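Local coordinates for protein citrate synthase (Metallosphaera sedula, PDB 6ABX) that probably catalyses the condensation of oxaloacetate, acetyl-CoA and water into citrate and CoA, a step of the tricarboxylic acid cycle, at residues A[113-118]-A[196-201]; A[236-241]-A[287-292]; A[280-285]-A[313-318]. All coordinates share one frame; numbering follows the deposited sequence.

Contact 1: residues A[113-118]-A[196-201]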
loop_
_atom_site.group_PDB
_atom_site.type_symbol
_atom_site.label_atom_id
_atom_site.label_comp_id
_atom_site.label_asym_id
_atom_site.label_seq_id
_atom_site.Cartn_x
_atom_site.Cartn_y
_atom_site.Cartn_z
ATOM N N ILE A 113 17.798 -4.764 0.377
ATOM C CA ILE A 113 18.097 -4.874 1.831
ATOM C C ILE A 113 18.716 -3.559 2.307
ATOM O O ILE A 113 18.454 -3.131 3.440
ATOM C CB ILE A 113 18.914 -6.129 2.218
ATOM C CG1 ILE A 113 18.088 -7.394 1.967
ATOM C CG2 ILE A 113 19.324 -6.066 3.691
ATOM C CD1 ILE A 113 18.874 -8.702 2.116
ATOM N N GLY A 114 19.526 -2.899 1.460
ATOM C CA GLY A 114 20.086 -1.584 1.869
ATOM C C GLY A 114 18.985 -0.551 2.124
ATOM O O GLY A 114 19.098 0.253 3.046
ATOM N N LYS A 115 17.938 -0.565 1.299
ATOM C CA LYS A 115 16.793 0.357 1.486
ATOM C C LYS A 115 15.987 -0.037 2.716
ATOM O O LYS A 115 15.539 0.846 3.453
ATOM C CB LYS A 115 15.965 0.433 0.202
ATOM C CG LYS A 115 16.690 1.148 -0.925
ATOM C CD LYS A 115 16.068 0.939 -2.291
ATOM C CE LYS A 115 16.771 1.770 -3.341
ATOM N NZ LYS A 115 16.317 1.415 -4.694
ATOM N N ALA A 116 15.879 -1.343 2.984
ATOM C CA ALA A 116 15.209 -1.861 4.200
ATOM C C ALA A 116 15.953 -1.361 5.448
ATOM O O ALA A 116 15.363 -0.935 6.421
ATOM C CB ALA A 116 15.140 -3.367 4.134
ATOM N N ILE A 117 17.270 -1.395 5.379
ATOM C CA ILE A 117 18.138 -0.921 6.486
ATOM C C ILE A 117 17.938 0.582 6.707
ATOM O O ILE A 117 17.731 0.992 7.872
ATOM C CB ILE A 117 19.623 -1.257 6.224
ATOM C CG1 ILE A 117 19.870 -2.758 6.382
ATOM C CG2 ILE A 117 20.538 -0.422 7.117
ATOM C CD1 ILE A 117 21.203 -3.188 5.783
ATOM N N LYS A 118 17.848 1.372 5.624
ATOM C CA LYS A 118 17.597 2.780 5.764
ATOM C C LYS A 118 16.257 3.046 6.464
ATOM O O LYS A 118 16.151 3.881 7.376
ATOM C CB LYS A 118 17.668 3.482 4.413
ATOM C CG LYS A 118 19.097 3.663 3.911
ATOM C CD LYS A 118 19.157 4.292 2.560
ATOM C CE LYS A 118 20.583 4.711 2.260
ATOM N NZ LYS A 118 20.707 5.231 0.884
ATOM N N SER A 196 7.046 -3.141 -8.325
ATOM C CA SER A 196 7.207 -1.860 -7.724
ATOM C C SER A 196 8.325 -1.916 -6.695
ATOM O O SER A 196 8.724 -2.980 -6.210
ATOM C CB SER A 196 5.913 -1.399 -7.095
ATOM O OG SER A 196 6.027 -0.034 -6.774
ATOM N N ASP A 197 8.788 -0.755 -6.286
ATOM C CA ASP A 197 9.988 -0.681 -5.421
ATOM C C ASP A 197 9.644 -0.980 -3.953
ATOM O O ASP A 197 8.504 -0.970 -3.543
ATOM C CB ASP A 197 10.569 0.713 -5.556
ATOM C CG ASP A 197 9.638 1.771 -5.013
ATOM O OD1 ASP A 197 8.699 2.147 -5.742
ATOM O OD2 ASP A 197 9.844 2.203 -3.847
ATOM N N ILE A 198 10.696 -1.220 -3.147
ATOM C CA ILE A 198 10.517 -1.665 -1.782
ATOM C C ILE A 198 9.915 -0.562 -0.902
ATOM O O ILE A 198 9.143 -0.876 0.036
ATOM C CB ILE A 198 11.854 -2.188 -1.193
ATOM C CG1 ILE A 198 11.675 -2.914 0.135
ATOM C CG2 ILE A 198 12.927 -1.119 -1.077
ATOM C CD1 ILE A 198 10.801 -4.132 0.074
ATOM N N TYR A 199 10.197 0.709 -1.174
ATOM C CA TYR A 199 9.522 1.799 -0.420
ATOM C C TYR A 199 8.022 1.797 -0.675
ATOM O O TYR A 199 7.248 1.945 0.288
ATOM C CB TYR A 199 10.118 3.177 -0.702
ATOM C CG TYR A 199 11.536 3.415 -0.253
ATOM C CD1 TYR A 199 11.845 3.829 1.036
ATOM C CD2 TYR A 199 12.593 3.246 -1.139
ATOM C CE1 TYR A 199 13.147 4.132 1.415
ATOM C CE2 TYR A 199 13.893 3.546 -0.779
ATOM C CZ TYR A 199 14.181 3.992 0.499
ATOM O OH TYR A 199 15.479 4.291 0.820
ATOM N N SER A 200 7.595 1.635 -1.940
ATOM C CA SER A 200 6.167 1.500 -2.286
ATOM C C SER A 200 5.533 0.361 -1.491
ATOM O O SER A 200 4.440 0.512 -0.921
ATOM C CB SER A 200 6.003 1.265 -3.764
ATOM O OG SER A 200 6.338 2.421 -4.509
ATOM N N SER A 201 6.253 -0.769 -1.393
ATOM C CA SER A 201 5.741 -1.938 -0.585
ATOM C C SER A 201 5.481 -1.534 0.864
ATOM O O SER A 201 4.395 -1.819 1.422
ATOM C CB SER A 201 6.658 -3.141 -0.622
ATOM O OG SER A 201 6.660 -3.649 -1.914
#

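Contact 2: residues A[236-241]-A[287-292]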
loop_
_atom_site.group_PDB
_atom_site.type_symbol
_atom_site.label_atom_id
_atom_site.label_comp_id
_atom_site.label_asym_id
_atom_site.label_seq_id
_atom_site.Cartn_x
_atom_site.Cartn_y
_atom_site.Cartn_z
ATOM N N LYS A 236 -15.793 -4.843 38.484
ATOM C CA LYS A 236 -16.951 -4.019 38.124
ATOM C C LYS A 236 -16.873 -3.527 36.679
ATOM O O LYS A 236 -17.844 -3.581 35.939
ATOM C CB LYS A 236 -17.132 -2.869 39.112
ATOM C CG LYS A 236 -17.609 -3.378 40.468
ATOM C CD LYS A 236 -18.297 -2.359 41.360
ATOM C CE LYS A 236 -19.373 -2.985 42.248
ATOM N NZ LYS A 236 -20.723 -2.886 41.618
ATOM N N TYR A 237 -15.700 -3.054 36.258
ATOM C CA TYR A 237 -15.551 -2.531 34.894
ATOM C C TYR A 237 -15.763 -3.656 33.866
ATOM O O TYR A 237 -16.401 -3.444 32.816
ATOM C CB TYR A 237 -14.177 -1.884 34.744
ATOM C CG TYR A 237 -13.888 -1.314 33.374
ATOM C CD1 TYR A 237 -13.414 -2.151 32.390
ATOM C CD2 TYR A 237 -14.048 0.036 33.087
ATOM C CE1 TYR A 237 -13.063 -1.665 31.139
ATOM C CE2 TYR A 237 -13.707 0.542 31.842
ATOM C CZ TYR A 237 -13.256 -0.325 30.855
ATOM O OH TYR A 237 -12.901 0.124 29.613
ATOM N N VAL A 238 -15.178 -4.827 34.160
ATOM C CA VAL A 238 -15.233 -5.947 33.268
ATOM C C VAL A 238 -16.703 -6.386 33.196
ATOM O O VAL A 238 -17.219 -6.755 32.121
ATOM C CB VAL A 238 -14.270 -7.063 33.708
ATOM C CG1 VAL A 238 -14.579 -8.382 33.011
ATOM C CG2 VAL A 238 -12.828 -6.660 33.476
ATOM N N MET A 239 -17.410 -6.305 34.341
ATOM C CA MET A 239 -18.820 -6.700 34.385
ATOM C C MET A 239 -19.648 -5.802 33.457
ATOM O O MET A 239 -20.453 -6.292 32.657
ATOM C CB MET A 239 -19.383 -6.597 35.806
ATOM C CG MET A 239 -20.819 -7.009 35.916
ATOM S SD MET A 239 -21.370 -6.781 37.622
ATOM C CE MET A 239 -21.082 -5.029 37.840
ATOM N N ASN A 240 -19.397 -4.493 33.517
ATOM C CA ASN A 240 -20.106 -3.534 32.650
ATOM C C ASN A 240 -19.873 -3.860 31.159
ATOM O O ASN A 240 -20.806 -3.779 30.310
ATOM C CB ASN A 240 -19.778 -2.117 33.103
ATOM C CG ASN A 240 -20.438 -1.778 34.429
ATOM O OD1 ASN A 240 -21.435 -2.400 34.816
ATOM N ND2 ASN A 240 -19.906 -0.795 35.135
ATOM N N LYS A 241 -18.635 -4.229 30.803
ATOM C CA LYS A 241 -18.305 -4.621 29.440
ATOM C C LYS A 241 -18.947 -5.954 29.034
ATOM O O LYS A 241 -19.673 -6.011 28.051
ATOM C CB LYS A 241 -16.786 -4.670 29.249
ATOM C CG LYS A 241 -16.118 -3.311 29.346
ATOM C CD LYS A 241 -16.439 -2.327 28.220
ATOM C CE LYS A 241 -15.764 -0.993 28.444
ATOM N NZ LYS A 241 -16.119 -0.017 27.383
ATOM N N ASN A 287 -2.990 -7.207 35.113
ATOM C CA ASN A 287 -2.834 -8.549 35.611
ATOM C C ASN A 287 -4.178 -9.101 36.103
ATOM O O ASN A 287 -4.523 -10.262 35.794
ATOM C CB ASN A 287 -1.721 -8.608 36.659
ATOM C CG ASN A 287 -0.356 -8.547 35.985
ATOM O OD1 ASN A 287 -0.214 -8.776 34.764
ATOM N ND2 ASN A 287 0.661 -8.250 36.772
ATOM N N ARG A 288 -4.927 -8.267 36.828
ATOM C CA ARG A 288 -6.267 -8.665 37.284
ATOM C C ARG A 288 -7.224 -8.888 36.119
ATOM O O ARG A 288 -7.968 -9.879 36.123
ATOM C CB ARG A 288 -6.846 -7.669 38.285
ATOM C CG ARG A 288 -6.176 -7.712 39.641
ATOM C CD ARG A 288 -6.325 -6.387 40.357
ATOM N NE ARG A 288 -6.483 -6.472 41.803
ATOM C CZ ARG A 288 -7.667 -6.350 42.418
ATOM N NH1 ARG A 288 -8.796 -6.639 41.775
ATOM N NH2 ARG A 288 -7.710 -5.912 43.658
ATOM N N VAL A 289 -7.215 -8.005 35.101
ATOM C CA VAL A 289 -8.035 -8.207 33.950
ATOM C C VAL A 289 -7.671 -9.520 33.259
ATOM O O VAL A 289 -8.547 -10.306 32.832
ATOM C CB VAL A 289 -7.923 -7.044 32.943
ATOM C CG1 VAL A 289 -8.609 -7.380 31.639
ATOM C CG2 VAL A 289 -8.459 -5.750 33.518
ATOM N N GLU A 290 -6.353 -9.773 33.159
ATOM C CA GLU A 290 -5.895 -10.994 32.509
ATOM C C GLU A 290 -6.450 -12.235 33.231
ATOM O O GLU A 290 -6.983 -13.135 32.581
ATOM C CB GLU A 290 -4.356 -11.010 32.466
ATOM C CG GLU A 290 -3.803 -12.069 31.541
ATOM C CD GLU A 290 -2.494 -12.668 32.019
ATOM O OE1 GLU A 290 -1.824 -13.409 31.247
ATOM O OE2 GLU A 290 -2.172 -12.452 33.193
ATOM N N GLU A 291 -6.389 -12.223 34.565
ATOM C CA GLU A 291 -6.841 -13.359 35.419
ATOM C C GLU A 291 -8.329 -13.665 35.178
ATOM O O GLU A 291 -8.695 -14.809 34.935
ATOM C CB GLU A 291 -6.629 -13.078 36.899
ATOM C CG GLU A 291 -5.175 -12.982 37.316
ATOM C CD GLU A 291 -4.916 -12.618 38.786
ATOM O OE1 GLU A 291 -5.777 -11.948 39.427
ATOM O OE2 GLU A 291 -3.832 -13.002 39.299
ATOM N N ILE A 292 -9.165 -12.629 35.167
ATOM C CA ILE A 292 -10.632 -12.775 34.978
ATOM C C ILE A 292 -10.937 -13.227 33.560
ATOM O O ILE A 292 -11.768 -14.117 33.301
ATOM C CB ILE A 292 -11.370 -11.463 35.323
ATOM C CG1 ILE A 292 -11.153 -11.058 36.772
ATOM C CG2 ILE A 292 -12.850 -11.560 34.984
ATOM C CD1 ILE A 292 -11.409 -9.580 37.025
#

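Contact 3: residues A[280-285]-A[313-318]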
loop_
_atom_site.group_PDB
_atom_site.type_symbol
_atom_site.label_atom_id
_atom_site.label_comp_id
_atom_site.label_asym_id
_atom_site.label_seq_id
_atom_site.Cartn_x
_atom_site.Cartn_y
_atom_site.Cartn_z
ATOM N N LYS A 280 2.838 1.133 37.977
ATOM C CA LYS A 280 2.640 -0.010 38.845
ATOM C C LYS A 280 1.132 -0.360 38.943
ATOM O O LYS A 280 0.745 -1.514 38.864
ATOM C CB LYS A 280 3.195 0.289 40.240
ATOM C CG LYS A 280 3.217 -0.914 41.175
ATOM C CD LYS A 280 4.387 -0.911 42.143
ATOM C CE LYS A 280 4.908 -2.307 42.421
ATOM N NZ LYS A 280 3.897 -3.119 43.138
ATOM N N ARG A 281 0.320 0.670 39.126
ATOM C CA ARG A 281 -1.123 0.588 39.233
ATOM C C ARG A 281 -1.673 -0.033 37.945
ATOM O O ARG A 281 -2.481 -0.985 37.967
ATOM C CB ARG A 281 -1.663 1.996 39.465
ATOM C CG ARG A 281 -3.172 2.103 39.594
ATOM C CD ARG A 281 -3.593 3.424 40.223
ATOM N NE ARG A 281 -3.100 4.601 39.512
ATOM C CZ ARG A 281 -3.580 5.079 38.347
ATOM N NH1 ARG A 281 -3.250 6.297 37.975
ATOM N NH2 ARG A 281 -4.356 4.360 37.542
ATOM N N LEU A 282 -1.206 0.483 36.810
ATOM C CA LEU A 282 -1.712 0.032 35.522
ATOM C C LEU A 282 -1.348 -1.419 35.267
ATOM O O LEU A 282 -2.167 -2.169 34.676
ATOM C CB LEU A 282 -1.245 0.942 34.378
ATOM C CG LEU A 282 -1.852 2.338 34.312
ATOM C CD1 LEU A 282 -1.214 3.131 33.183
ATOM C CD2 LEU A 282 -3.351 2.306 34.085
ATOM N N PHE A 283 -0.172 -1.866 35.712
ATOM C CA PHE A 283 0.171 -3.261 35.609
ATOM C C PHE A 283 -0.672 -4.148 36.538
ATOM O O PHE A 283 -0.988 -5.259 36.148
ATOM C CB PHE A 283 1.661 -3.500 35.870
ATOM C CG PHE A 283 2.468 -3.380 34.609
ATOM C CD1 PHE A 283 2.566 -4.467 33.756
ATOM C CD2 PHE A 283 3.090 -2.188 34.267
ATOM C CE1 PHE A 283 3.284 -4.347 32.579
ATOM C CE2 PHE A 283 3.796 -2.069 33.080
ATOM C CZ PHE A 283 3.892 -3.159 32.248
ATOM N N GLU A 284 -0.926 -3.696 37.762
ATOM C CA GLU A 284 -1.808 -4.432 38.699
ATOM C C GLU A 284 -3.171 -4.632 38.028
ATOM O O GLU A 284 -3.704 -5.771 38.024
ATOM C CB GLU A 284 -1.928 -3.671 40.019
ATOM C CG GLU A 284 -0.626 -3.667 40.802
ATOM C CD GLU A 284 -0.568 -2.807 42.058
ATOM O OE1 GLU A 284 -1.548 -2.078 42.343
ATOM O OE2 GLU A 284 0.477 -2.857 42.745
ATOM N N ILE A 285 -3.698 -3.543 37.466
ATOM C CA ILE A 285 -4.982 -3.580 36.724
ATOM C C ILE A 285 -4.917 -4.616 35.611
ATOM O O ILE A 285 -5.793 -5.488 35.480
ATOM C CB ILE A 285 -5.380 -2.190 36.226
ATOM C CG1 ILE A 285 -5.727 -1.268 37.390
ATOM C CG2 ILE A 285 -6.492 -2.286 35.193
ATOM C CD1 ILE A 285 -5.871 0.161 37.011
ATOM N N VAL A 313 3.548 -1.365 27.984
ATOM C CA VAL A 313 5.032 -1.371 28.001
ATOM C C VAL A 313 5.594 -0.138 27.282
ATOM O O VAL A 313 6.439 0.529 27.839
ATOM C CB VAL A 313 5.584 -2.680 27.412
ATOM C CG1 VAL A 313 7.072 -2.602 27.109
ATOM C CG2 VAL A 313 5.274 -3.856 28.325
ATOM N N PHE A 314 5.083 0.182 26.099
ATOM C CA PHE A 314 5.581 1.356 25.349
ATOM C C PHE A 314 5.221 2.653 26.086
ATOM O O PHE A 314 6.010 3.588 26.146
ATOM C CB PHE A 314 5.048 1.323 23.924
ATOM C CG PHE A 314 5.732 0.268 23.094
ATOM C CD1 PHE A 314 7.100 0.264 22.943
ATOM C CD2 PHE A 314 4.998 -0.691 22.426
ATOM C CE1 PHE A 314 7.733 -0.713 22.184
ATOM C CE2 PHE A 314 5.643 -1.665 21.665
ATOM C CZ PHE A 314 7.007 -1.702 21.596
ATOM N N TYR A 315 4.026 2.709 26.693
ATOM C CA TYR A 315 3.636 3.846 27.513
ATOM C C TYR A 315 4.594 4.011 28.701
ATOM O O TYR A 315 4.981 5.155 29.031
ATOM C CB TYR A 315 2.175 3.694 27.956
ATOM C CG TYR A 315 1.675 4.792 28.862
ATOM C CD1 TYR A 315 1.485 6.070 28.366
ATOM C CD2 TYR A 315 1.344 4.559 30.179
ATOM C CE1 TYR A 315 1.026 7.100 29.170
ATOM C CE2 TYR A 315 0.892 5.586 31.011
ATOM C CZ TYR A 315 0.732 6.856 30.500
ATOM O OH TYR A 315 0.252 7.893 31.255
ATOM N N ALA A 316 4.963 2.907 29.339
ATOM C CA ALA A 316 5.839 2.877 30.503
ATOM C C ALA A 316 7.210 3.463 30.139
ATOM O O ALA A 316 7.881 4.057 30.958
ATOM C CB ALA A 316 5.960 1.479 31.049
ATOM N N MET A 317 7.605 3.324 28.883
ATOM C CA MET A 317 8.882 3.820 28.492
ATOM C C MET A 317 8.874 5.251 27.966
ATOM O O MET A 317 9.960 5.782 27.722
ATOM C CB MET A 317 9.453 2.826 27.502
ATOM C CG MET A 317 9.897 1.670 28.356
ATOM S SD MET A 317 10.867 0.522 27.495
ATOM C CE MET A 317 9.795 0.321 26.077
ATOM N N GLY A 318 7.702 5.892 27.907
ATOM C CA GLY A 318 7.581 7.295 27.632
ATOM C C GLY A 318 6.994 7.653 26.305
ATOM O O GLY A 318 7.048 8.838 25.905
#

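Contact 1: residues A[113-118]-A[196-201]
Ile198 and Tyr199, the first two residues of helix 198-209, both close on the aliphatic chain of Lys115. Ser196, just ahead, bonds by its OG to the backbone O of Ser207 of the second subunit; Asp197 is the N-cap. Asp197 OD2 accepts from Ser200 N at 3.0 Å, the N-H···O angle being 158°, and OD1 takes the Ser200 hydroxyl; both partners approach from above the carboxylate plane. Asp197 also pairs with Lys210 of the second subunit, so the cap belongs to the dimer interface as well. Next comes Ile198, whose methyl CG2 touches Lys115 CB at 3.6 Å. CG2 stands between the backbone N and the carbonyl carbon, while CG1 lies opposite N (chi1 -169°); a branched aliphatic side chain suits this wholly apolar meeting. Tyr199 follows, its ring crossing the lysine chain at about a right angle, with CE2 3.7 Å from Lys115 CG in an oblique approach. Lys118 CD is more distant, 4.1 Å from Tyr199 OH. That hydroxyl bonds to Asp106, and Lys115 NZ reaches the carbonyls of Ser108 and Gly110, so long amphipathic residues fit here: methylenes and ring carbons pack while the polar ends find partners in the loop before helix 112-134. Putting an alanine at Tyr199 would probably strip the Lys115 methylenes of the ring that packs on them, leaving Ile198, and deprive Asp106 of this hydroxyl. Helix 112-134 thus packs against the start of helix 198-209, with helix 324-343 touching both, through Ala116 and Ile198 on Thr337, and helix 43-52 touching Ile113, Ala116 and Ile117.

Contact 2: residues A[236-241]-A[287-292]
Val238 on helix 234-243 meets Val289 and Ile292, one turn apart on helix 277-297, in a contact made entirely of methyl groups. The closer pair is Val238 CG1 with Ile292 CG2, 4.1 Å apart, the two side chains sliding past each other in opposite directions. Val238 CG1 lies opposite its own backbone N (chi1 165°), a setting that carries this methyl to the isoleucine and turns the other, CG2, to Val289. There CG2 of Val238 stands 4.5 Å from CG2 of Val289, a looser touch. Beta-branched residues suit such a place, since their methyls sit close to the backbone and still bridge a CA-CA separation of 7.6 Å between Val238 and Val289. Val234 and Glu235, at the start of helix 234-243, extend the packing onto Ile292.

Polar interactions lie beside this apolar seam. Arg288 forms a salt bridge with Glu235, a second tie between the two helices, and it also makes a long, weak ion pair with Asp232. Glu290 turns elsewhere, to a salt bridge with Lys267, while Tyr237 OH bonds to Glu227 of helix 220-228. Within each segment the backbone bonds run from residue n to n-4, as in the pair Ile292 N to Arg288 O at 3.1 Å.

The neighbourhood is that of the acetyl-CoA site: Val238 is about 4 Å, side chain to side chain, from Leu248, and Val289 equally near Phe251, both acetyl-CoA-binding residues. Such helix-helix packing beside the coenzyme site is consistent with the small, all-helical domain of citrate synthases.

Contact 3: residues A[280-285]-A[313-318]
Leu282 and Phe283 of helix 277-297 reach across to Tyr315 and Val313 of helix 310-316, and the close part of the contact consists of two pairs, Leu282 with Tyr315 and Phe283 with Val313. Leu282 CD1 sits 3.9 Å from Tyr315 CE2, the leucine crossing the tyrosine side chain at about a right angle and meeting its ring obliquely. With Tyr315 CG opposite the backbone N (chi1 178°), the ring leans out from its helix to the leucine, and its hydroxyl bonds to Glu278, just ahead of the facing segment. A tyrosine therefore serves twice, by ring carbons against an aliphatic branch and by a hydroxyl on a carboxylate. Alongside, Phe283 sends its far end forward: CZ comes to 4.2 Å from Val313 CG2, the methyl lying at the edge of the phenylalanine ring. A long aromatic suits this position, for it carries its CZ across a separation of 9.2 Å between the CA atoms of Phe283 and Val313.

Helix 310-316 closes in a Schellman motif at Gly318, whose N bonds to Tyr315 O at 3.0 Å. Its positive phi of 110° would jam a CB against the preceding carbonyl, which calls for glycine. Val313 lies about 10 Å, side chain to side chain, from Asp307, a predicted active-site residue.

On the solvent side the ties are weaker. Lys280, exposed, makes a weak salt bridge, NZ to Glu284 OE2 at 3.5 Å, running along its own helix surface and adding nothing across the contact. Polar, flexible residues fit there, whereas Phe283 is flanked by Lys275 in a cation-pi interaction and Val313 also packs on Val168 and Ser172 of helix 163-174.

Following the chain from the N terminus, contact 1 comes first, closing a largely helical excursion of 77 residues between 113-118 and 196-201 and joining helix 112-134 to the start of helix 198-209 beside the second subunit. Only afterwards does contact 2 open, at 236-241. Before its partner 287-292 is reached, contact 3 has already begun at 280-285, and it closes later at 313-318, so contacts 2 and 3 cross. They share helix 277-297, which is thereby tied by its later turns to helix 234-243 and by its first turns to helix 310-316, their centres about 17 Å apart. Contact 1 lies on the opposite side of the chain's centre, about 43 Å and 34 Å, centre to centre, from contacts 2 and 3.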